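Local coordinates for protein phosphoserine aminotransferase (Bacillus alcalophilus, PDB 1W23) that catalyses the reversible, pyridoxal-phosphate-dependent transamination between phosphoserine and 2-oxoglutarate in the second step of serine biosynthesis from 3-phosphoglycerate, at residues L87-K90 with G91-G94; Q137-E140 with N141-Y144; K270-I273 with I274-I278. All blocks are in the same frame, centred on the assembly; numbering follows the deposited sequence.

In the fold
Interactions 1 and 2 are neighbours in one sheet and interaction 3 lies far from both. The centres of 87-94 and 137-144 are about 9 Å apart, because strands 93-98 and 142-148, which the two turns lead into, run side by side; Ile93 O and Ala143 N, 2.7 Å apart, form a probable hydrogen bond between them. Both turns lie away from the annotated sites. Interaction 3, on helix 259-279, has its centre about 43 Å from that of interaction 1 and 39 Å from that of interaction 2. It is nearer the cofactor pocket: the side chain of Lys270 comes within about 11 Å of that of Lys196, the cofactor-attachment lysine, not attached in this structure, without entering the site.

Interaction 1: L87-K90 with G91-G94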
# COMPACT_ATOMS: atom_id res chain seq x y z
N LEU A 87 13.15 -14.32 -10.95
CA LEU A 87 14.39 -14.49 -11.69
C LEU A 87 15.30 -15.61 -11.18
O LEU A 87 16.19 -16.06 -11.92
CB LEU A 87 15.20 -13.16 -11.69
CG LEU A 87 14.74 -12.03 -12.59
CD1 LEU A 87 15.78 -10.91 -12.49
CD2 LEU A 87 14.50 -12.50 -14.04
N LEU A 88 15.14 -16.06 -9.96
CA LEU A 88 16.07 -17.09 -9.42
C LEU A 88 15.54 -18.45 -9.78
O LEU A 88 14.80 -19.09 -9.03
CB LEU A 88 16.23 -16.85 -7.91
CG LEU A 88 17.24 -17.78 -7.22
CD1 LEU A 88 18.55 -17.83 -7.94
CD2 LEU A 88 17.46 -17.38 -5.76
N THR A 89 15.90 -18.92 -10.96
CA THR A 89 15.40 -20.18 -11.50
C THR A 89 16.35 -21.31 -11.14
O THR A 89 17.51 -21.12 -10.73
CB THR A 89 15.31 -20.12 -13.03
OG1 THR A 89 16.60 -19.85 -13.55
CG2 THR A 89 14.41 -19.01 -13.49
N LYS A 90 15.88 -22.55 -11.28
CA LYS A 90 16.70 -23.70 -10.97
C LYS A 90 18.01 -23.67 -11.75
O LYS A 90 18.05 -23.43 -12.98
CB LYS A 90 15.94 -24.96 -11.38
CG LYS A 90 16.61 -26.25 -10.99
CD LYS A 90 15.65 -27.42 -11.28
CE LYS A 90 16.43 -28.71 -11.11
NZ LYS A 90 15.56 -29.90 -11.30
N GLY A 91 19.08 -23.93 -11.01
CA GLY A 91 20.37 -23.94 -11.70
C GLY A 91 21.08 -22.60 -11.70
O GLY A 91 22.23 -22.57 -12.13
N THR A 92 20.46 -21.52 -11.22
CA THR A 92 21.06 -20.19 -11.20
C THR A 92 21.27 -19.73 -9.78
O THR A 92 20.76 -20.33 -8.83
CB THR A 92 20.24 -19.15 -12.03
OG1 THR A 92 19.01 -18.88 -11.35
CG2 THR A 92 19.92 -19.64 -13.43
N ILE A 93 22.00 -18.61 -9.64
CA ILE A 93 22.42 -18.11 -8.32
C ILE A 93 21.99 -16.67 -8.15
O ILE A 93 22.21 -15.84 -9.03
CB ILE A 93 23.96 -18.21 -8.21
CG1 ILE A 93 24.42 -19.69 -8.29
CG2 ILE A 93 24.47 -17.53 -6.96
CD1 ILE A 93 25.96 -19.84 -8.37
N GLY A 94 21.41 -16.37 -6.98
CA GLY A 94 21.16 -14.96 -6.63
C GLY A 94 22.40 -14.42 -5.93
O GLY A 94 22.72 -14.82 -4.81
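A type II beta turn from Thr89 to Thr92 reverses the chain between helix 75-87 and strand 93-98, and both its backbone and a side chain close it on Thr89 O. Thr92 N donates to Thr89 O at 3.0 Å with an N-H...O angle of 153°. The hydroxyl of the same threonine donates to this oxygen as well, Thr92 OG1 to Thr89 O measuring 2.8 Å. Both donors approach from one face of the carbonyl plane and each is tilted out of it, so a single acceptor is gripped twice by one residue. The torsion of Thr92 explains the reach: with chi1 at 69°, OG1 sits between the backbone N and carbonyl carbon and is turned back over the turn, while Thr92 CG2 lies against Thr89 OG1 at 3.3 Å. Ahead of the turn, Leu88 is the centre of an inverse gamma turn. Its CG stands anti to the backbone N (chi1 -176°), which sends the CD1 branch over the strand backbone, 3.4 Å from Gly94 N. Gly91 has a positive phi, where a CB would collide with Lys90 O. Gly91 O accepts from Asn141 ND2, and Ile93 pairs with the backbone of Asn141 and Ala143, so the turn makes the link from helix 75-87 into strand 93-98, an inner strand of the mixed sheet in the class-V aminotransferase alpha/beta fold.

Interaction 2: Q137-E140 with N141-Y144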
# COMPACT_ATOMS: atom_id res chain seq x y z
N GLN A 137 33.07 -11.33 -6.77
CA GLN A 137 33.16 -12.72 -7.19
C GLN A 137 31.84 -13.06 -7.90
O GLN A 137 30.78 -13.15 -7.28
CB GLN A 137 33.43 -13.64 -6.01
CG GLN A 137 34.71 -13.22 -5.27
CD GLN A 137 35.92 -13.01 -6.19
OE1 GLN A 137 36.67 -12.03 -6.22
NE2 GLN A 137 36.16 -14.03 -7.03
N LEU A 138 31.95 -13.22 -9.21
CA LEU A 138 30.83 -13.44 -10.11
C LEU A 138 30.79 -14.89 -10.55
O LEU A 138 31.84 -15.58 -10.61
CB LEU A 138 30.92 -12.50 -11.30
CG LEU A 138 31.06 -11.01 -10.99
CD1 LEU A 138 31.18 -10.22 -12.29
CD2 LEU A 138 29.91 -10.55 -10.08
N ASN A 139 29.58 -15.37 -10.91
CA ASN A 139 29.41 -16.76 -11.32
C ASN A 139 28.77 -16.76 -12.69
O ASN A 139 27.87 -15.93 -12.96
CB ASN A 139 28.48 -17.54 -10.36
CG ASN A 139 28.97 -17.44 -8.94
OD1 ASN A 139 30.00 -18.05 -8.58
ND2 ASN A 139 28.30 -16.66 -8.11
N GLU A 140 29.19 -17.68 -13.56
CA GLU A 140 28.61 -17.77 -14.91
C GLU A 140 27.07 -17.99 -14.88
O GLU A 140 26.37 -17.54 -15.80
CB GLU A 140 29.31 -18.88 -15.66
CG GLU A 140 29.17 -20.37 -15.16
CD GLU A 140 29.81 -21.29 -16.22
OE1 GLU A 140 31.00 -21.80 -16.25
OE2 GLU A 140 28.96 -21.55 -17.16
N ASN A 141 26.61 -18.68 -13.84
CA ASN A 141 25.19 -18.99 -13.72
C ASN A 141 24.50 -18.05 -12.75
O ASN A 141 23.42 -18.40 -12.21
CB ASN A 141 24.99 -20.46 -13.35
CG ASN A 141 25.60 -20.86 -12.01
OD1 ASN A 141 26.74 -20.43 -11.72
ND2 ASN A 141 24.95 -21.69 -11.22
N ASP A 142 25.04 -16.86 -12.48
CA ASP A 142 24.28 -15.84 -11.74
C ASP A 142 22.99 -15.53 -12.46
O ASP A 142 22.95 -15.23 -13.67
CB ASP A 142 25.09 -14.55 -11.58
CG ASP A 142 26.20 -14.63 -10.57
OD1 ASP A 142 26.19 -15.49 -9.66
OD2 ASP A 142 27.12 -13.76 -10.66
N ALA A 143 21.88 -15.53 -11.71
CA ALA A 143 20.59 -15.02 -12.22
C ALA A 143 20.62 -13.49 -12.28
O ALA A 143 19.96 -12.85 -13.12
CB ALA A 143 19.45 -15.48 -11.33
N TYR A 144 21.36 -12.86 -11.39
CA TYR A 144 21.47 -11.41 -11.23
C TYR A 144 22.56 -11.16 -10.23
O TYR A 144 22.98 -12.04 -9.47
CB TYR A 144 20.14 -10.84 -10.76
CG TYR A 144 19.54 -11.39 -9.50
CD1 TYR A 144 18.51 -12.34 -9.60
CD2 TYR A 144 19.97 -11.01 -8.24
CE1 TYR A 144 17.95 -12.89 -8.46
CE2 TYR A 144 19.42 -11.57 -7.11
CZ TYR A 144 18.41 -12.49 -7.20
OH TYR A 144 17.83 -13.05 -6.09
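Asn139 and Asp142 face each other across the ends of a type I beta turn that leads into strand 142-148 of the central sheet, and three hydrogen bonds join them. Asp142 N returns to Asn139 O at 3.0 Å, the bond that closes the turn, with its donor well above the carbonyl plane. In the opposite direction the carboxylate takes two donors from Asn139, one on each oxygen. Asn139 N meets Asp142 OD2 at 3.0 Å with a nearly straight N-H...O angle of 171°, though it comes from above the carboxylate plane. Asn139 ND2 meets Asp142 OD1 at 2.9 Å on the syn side, and this acceptor lies almost in the amide plane. The amide and carboxylate planes stand 88° apart. Asp142 places its acid by setting CG anti to the carbonyl carbon (chi1 -74°), which folds the group back over Asn139, and Asp142 CG comes to 3.2 Å from Asn139 O.

The second shell fixes the same acid. Asp142 OD2 also accepts from His166 NE2 and from Asn95 ND2, so the buried carboxylate is held by the turn, by the adjacent strand 93-98 and by a loop; these donors would tend to favour its ionised form. With an alanine at this position both carboxylate oxygens go, and Asn139 N, the Asn139 amide, His166 and Asn95 would probably lose this acceptor, the amide becoming freer to turn. Asn141, at the third position of the turn, has its ND2 engaged by Gly91 of the neighbouring turn. Its other amide atom, Asn141 OD1, rests 3.6 Å from Asn139 CB.

Interaction 3: K270-I273 with I274-I278; sequences KAKI and IYDTI
Within helix 259-279, residues 270-278 show i-to-i+4 bonding in both backbone and side chains. Tyr275 N donates to Ala271 O at 2.9 Å, nearly along the C=O axis, and Asp276 N to Lys272 O at 2.8 Å. One turn apart on the surface, Lys272 and Asp276 form a salt bridge: Lys272 NZ lies 2.8 Å from Asp276 OD2, which receives it on its syn lone pair. The lysine leads out opposite its own backbone N (chi1 170°) and bends at chi4 (48°), so its chain passes obliquely across the acid, with Lys272 CG also 3.4 Å from Asp276 OD2. Lys272 is modelled in two conformers, and this geometry describes one of them. Further round, Ile273 O accepts two donors from Thr277: its hydroxyl, with Thr277 OG1 to Ile273 O at 2.7 Å, and the longer hydrogen bond from the backbone, Thr277 N to Ile273 O at 3.3 Å. Thr277 OG1 also accepts from Arg350 NH1 of helix 343-359, against which Ile273 packs too. On another face, Ala271 CB touches Tyr275 CE1 at 4.2 Å, while Tyr275 OH bonds to Ser295 O and the side chain touches Val299 of strand 298-302. The chemistry implies a helix with distinct faces: an ion pair near solvent, and a buried hydroxyl that satisfies a helix carbonyl while joining the neighbouring helix.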
# COMPACT_ATOMS: atom_id res chain seq x y z
N LYS A 270 24.13 20.36 1.34
CA LYS A 270 23.59 20.19 2.67
C LYS A 270 24.36 19.07 3.40
O LYS A 270 24.63 19.22 4.58
CB LYS A 270 22.12 20.17 2.63
CG LYS A 270 21.45 18.99 2.17
CD LYS A 270 19.92 19.26 1.83
CE LYS A 270 19.26 17.94 2.09
NZ LYS A 270 19.45 16.86 1.10
N ALA A 271 24.78 18.00 2.71
CA ALA A 271 25.60 16.99 3.33
C ALA A 271 26.92 17.58 3.80
O ALA A 271 27.40 17.24 4.89
CB ALA A 271 25.83 15.83 2.36
N LYS A 272 27.53 18.44 2.98
CA LYS A 272 28.85 19.02 3.35
C LYS A 272 28.71 19.83 4.63
O LYS A 272 29.68 19.85 5.42
CB LYS A 272 29.36 19.87 2.20
CG LYS A 272 30.59 20.72 2.48
CD LYS A 272 30.90 21.67 1.33
CE LYS A 272 31.90 22.75 1.63
NZ LYS A 272 33.14 22.34 2.29
N ILE A 273 27.60 20.50 4.87
CA ILE A 273 27.44 21.24 6.15
C ILE A 273 27.64 20.31 7.31
O ILE A 273 28.34 20.66 8.28
CB ILE A 273 26.05 21.91 6.20
CG1 ILE A 273 25.93 23.07 5.17
CG2 ILE A 273 25.71 22.40 7.60
CD1 ILE A 273 24.52 23.52 4.94
N ILE A 274 27.01 19.13 7.26
CA ILE A 274 27.09 18.21 8.39
C ILE A 274 28.44 17.52 8.45
O ILE A 274 29.05 17.44 9.53
CB ILE A 274 25.90 17.21 8.34
CG1 ILE A 274 24.55 17.96 8.31
CG2 ILE A 274 25.99 16.28 9.54
CD1 ILE A 274 23.37 17.08 8.05
N TYR A 275 28.95 17.00 7.33
CA TYR A 275 30.26 16.37 7.35
C TYR A 275 31.37 17.34 7.77
O TYR A 275 32.29 16.93 8.50
CB TYR A 275 30.58 15.68 6.03
CG TYR A 275 29.81 14.41 5.78
CD1 TYR A 275 28.97 14.27 4.71
CD2 TYR A 275 29.92 13.32 6.64
CE1 TYR A 275 28.25 13.10 4.47
CE2 TYR A 275 29.23 12.15 6.42
CZ TYR A 275 28.39 12.05 5.33
OH TYR A 275 27.71 10.85 5.15
N ASP A 276 31.31 18.59 7.33
CA ASP A 276 32.33 19.55 7.77
C ASP A 276 32.26 19.73 9.29
O ASP A 276 33.31 19.89 9.95
CB ASP A 276 32.16 20.88 7.05
CG ASP A 276 32.64 20.94 5.65
OD1 ASP A 276 33.29 20.00 5.15
OD2 ASP A 276 32.43 22.00 5.00
N THR A 277 31.05 19.74 9.84
CA THR A 277 30.91 19.91 11.30
C THR A 277 31.58 18.74 12.02
O THR A 277 32.28 18.90 13.03
CB THR A 277 29.45 20.02 11.69
OG1 THR A 277 28.81 21.10 10.95
CG2 THR A 277 29.26 20.35 13.14
N ILE A 278 31.35 17.52 11.52
CA ILE A 278 32.02 16.35 12.07
C ILE A 278 33.53 16.48 11.96
O ILE A 278 34.30 16.27 12.94
CB ILE A 278 31.49 15.05 11.39
CG1 ILE A 278 30.02 14.82 11.76
CG2 ILE A 278 32.35 13.84 11.73
CD1 ILE A 278 29.35 13.73 10.90